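Local coordinates for lipoate-protein ligase 1 (Plasmodium falciparum, PDB 5T8U), which belongs to the lipoate-protein ligase family, joining a ligase A/B catalytic domain to a smaller C-terminal region, with lipoic acid bound in the model, at residues A[337-342]-A[348-353]. Residues are numbered along the deposited sequence; the frame is centred on the assembly and turned at random.
Sequences IFFKKL and NYLDEV
Behind the meeting of F339 and L342 with L350, K341 N is held by two carbonyls of its own helix, I337 O at 2.9 Å and, weakly, F338 O at 3.1 Å. No hydrogen bond joins the two segments, so the contact illustrates how two consecutive helices joined by a short link can pair through apolar side chains alone. L350 is the residue that touches both partners. Its CG stands anti to the backbone N (chi1 -169°), which sends the branched end toward F339 and L342. There CD1 lies 3.8 Å from F339 CD1, near the plane of the phenyl ring, and L350 CG lies in it, 3.9 Å from F339 CD1; the leucine thus meets the CD1-CE1 edge rather than a face. L342 comes in at about a right angle to L350, its CD1 4.0 Å from L350 CD1. Both helices fall in the range of the lipoate protein ligase C-terminal family. F339 and L350 are buried, partly by helix 314-321: its L320 touches F339, L350 and V353, and L316 meets L350. F339 further packs on R354 and I357 of helix 347-357, whose Y349 ring meets F288, in the turn between strands 280-286 and 289-297.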
loop_
_atom_site.group_PDB
_atom_site.type_symbol
_atom_site.label_atom_id
_atom_site.label_comp_id
_atom_site.label_asym_id
_atom_site.label_seq_id
_atom_site.Cartn_x
_atom_site.Cartn_y
_atom_site.Cartn_z
ATOM N N ILE A 337 -31.713 -3.059 3.477
ATOM C CA ILE A 337 -31.530 -3.544 4.844
ATOM C C ILE A 337 -30.081 -3.963 5.060
ATOM O O ILE A 337 -29.433 -3.564 6.036
ATOM C CB ILE A 337 -32.503 -4.704 5.135
ATOM C CG1 ILE A 337 -33.954 -4.205 5.139
ATOM C CG2 ILE A 337 -32.162 -5.398 6.455
ATOM C CD1 ILE A 337 -34.301 -3.260 6.278
ATOM N N PHE A 338 -29.550 -4.774 4.141
ATOM C CA PHE A 338 -28.187 -5.269 4.292
ATOM C C PHE A 338 -27.193 -4.122 4.429
ATOM O O PHE A 338 -26.267 -4.188 5.245
ATOM C CB PHE A 338 -27.815 -6.159 3.107
ATOM C CG PHE A 338 -26.360 -6.520 3.065
ATOM C CD1 PHE A 338 -25.546 -6.048 2.052
ATOM C CD2 PHE A 338 -25.802 -7.312 4.053
ATOM C CE1 PHE A 338 -24.204 -6.371 2.017
ATOM C CE2 PHE A 338 -24.460 -7.639 4.023
ATOM C CZ PHE A 338 -23.661 -7.168 3.004
ATOM N N PHE A 339 -27.364 -3.062 3.636
ATOM C CA PHE A 339 -26.498 -1.898 3.785
ATOM C C PHE A 339 -26.721 -1.204 5.121
ATOM O O PHE A 339 -25.771 -0.672 5.706
ATOM C CB PHE A 339 -26.723 -0.919 2.635
ATOM C CG PHE A 339 -25.944 -1.257 1.400
ATOM C CD1 PHE A 339 -24.665 -0.761 1.215
ATOM C CD2 PHE A 339 -26.485 -2.080 0.427
ATOM C CE1 PHE A 339 -23.943 -1.074 0.083
ATOM C CE2 PHE A 339 -25.766 -2.396 -0.708
ATOM C CZ PHE A 339 -24.493 -1.892 -0.879
ATOM N N LYS A 340 -27.957 -1.203 5.622
ATOM C CA LYS A 340 -28.218 -0.618 6.931
ATOM C C LYS A 340 -27.522 -1.402 8.035
ATOM O O LYS A 340 -27.195 -0.840 9.087
ATOM C CB LYS A 340 -29.722 -0.565 7.193
ATOM C CG LYS A 340 -30.134 0.452 8.245
ATOM C CD LYS A 340 -31.528 0.171 8.787
ATOM C CE LYS A 340 -32.204 1.446 9.261
ATOM N NZ LYS A 340 -33.296 1.180 10.236
ATOM N N LYS A 341 -27.284 -2.697 7.816
ATOM C CA LYS A 341 -26.678 -3.535 8.843
ATOM C C LYS A 341 -25.180 -3.301 8.995
ATOM O O LYS A 341 -24.615 -3.662 10.034
ATOM C CB LYS A 341 -26.933 -5.011 8.532
ATOM N N LEU A 342 -24.528 -2.707 7.999
ATOM C CA LEU A 342 -23.085 -2.521 8.042
ATOM C C LEU A 342 -22.713 -1.294 8.867
ATOM O O LEU A 342 -23.427 -0.288 8.872
ATOM C CB LEU A 342 -22.521 -2.371 6.627
ATOM C CG LEU A 342 -22.777 -3.510 5.642
ATOM C CD1 LEU A 342 -22.476 -3.041 4.228
ATOM C CD2 LEU A 342 -21.938 -4.728 5.992
ATOM N N ASN A 348 -20.087 7.789 4.189
ATOM C CA ASN A 348 -20.450 8.520 2.977
ATOM C C ASN A 348 -20.239 7.656 1.739
ATOM O O ASN A 348 -21.139 7.514 0.902
ATOM C CB ASN A 348 -19.636 9.810 2.878
ATOM C CG ASN A 348 -19.888 10.753 4.039
ATOM O OD1 ASN A 348 -19.156 10.746 5.028
ATOM N ND2 ASN A 348 -20.927 11.573 3.922
ATOM N N TYR A 349 -19.047 7.068 1.610
ATOM C CA TYR A 349 -18.778 6.181 0.483
ATOM C C TYR A 349 -19.795 5.051 0.419
ATOM O O TYR A 349 -20.287 4.711 -0.662
ATOM C CB TYR A 349 -17.359 5.617 0.582
ATOM C CG TYR A 349 -16.254 6.621 0.318
ATOM C CD1 TYR A 349 -16.534 7.969 0.128
ATOM C CD2 TYR A 349 -14.927 6.214 0.248
ATOM C CE1 TYR A 349 -15.524 8.882 -0.116
ATOM C CE2 TYR A 349 -13.911 7.119 0.006
ATOM C CZ TYR A 349 -14.214 8.451 -0.176
ATOM O OH TYR A 349 -13.205 9.353 -0.419
ATOM N N LEU A 350 -20.126 4.456 1.566
ATOM C CA LEU A 350 -21.102 3.372 1.573
ATOM C C LEU A 350 -22.466 3.859 1.102
ATOM O O LEU A 350 -23.130 3.190 0.302
ATOM C CB LEU A 350 -21.201 2.761 2.971
ATOM C CG LEU A 350 -21.985 1.448 3.064
ATOM C CD1 LEU A 350 -21.237 0.312 2.379
ATOM C CD2 LEU A 350 -22.280 1.094 4.512
ATOM N N ASP A 351 -22.904 5.026 1.585
ATOM C CA ASP A 351 -24.174 5.584 1.132
ATOM C C ASP A 351 -24.183 5.759 -0.381
ATOM O O ASP A 351 -25.136 5.359 -1.060
ATOM C CB ASP A 351 -24.448 6.918 1.824
ATOM C CG ASP A 351 -24.732 6.761 3.303
ATOM O OD1 ASP A 351 -25.065 7.774 3.954
ATOM O OD2 ASP A 351 -24.609 5.631 3.817
ATOM N N GLU A 352 -23.125 6.360 -0.929
ATOM C CA GLU A 352 -23.063 6.569 -2.372
ATOM C C GLU A 352 -23.096 5.242 -3.125
ATOM O O GLU A 352 -23.804 5.106 -4.132
ATOM C CB GLU A 352 -21.805 7.362 -2.726
ATOM C CG GLU A 352 -21.773 7.879 -4.151
ATOM C CD GLU A 352 -20.574 8.768 -4.422
ATOM O OE1 GLU A 352 -19.598 8.704 -3.644
ATOM O OE2 GLU A 352 -20.610 9.533 -5.409
ATOM N N VAL A 353 -22.349 4.246 -2.643
ATOM C CA VAL A 353 -22.278 2.967 -3.343
ATOM C C VAL A 353 -23.634 2.269 -3.327
ATOM O O VAL A 353 -24.078 1.733 -4.349
ATOM C CB VAL A 353 -21.172 2.084 -2.734
ATOM C CG1 VAL A 353 -21.213 0.670 -3.313
ATOM C CG2 VAL A 353 -19.806 2.705 -2.992
#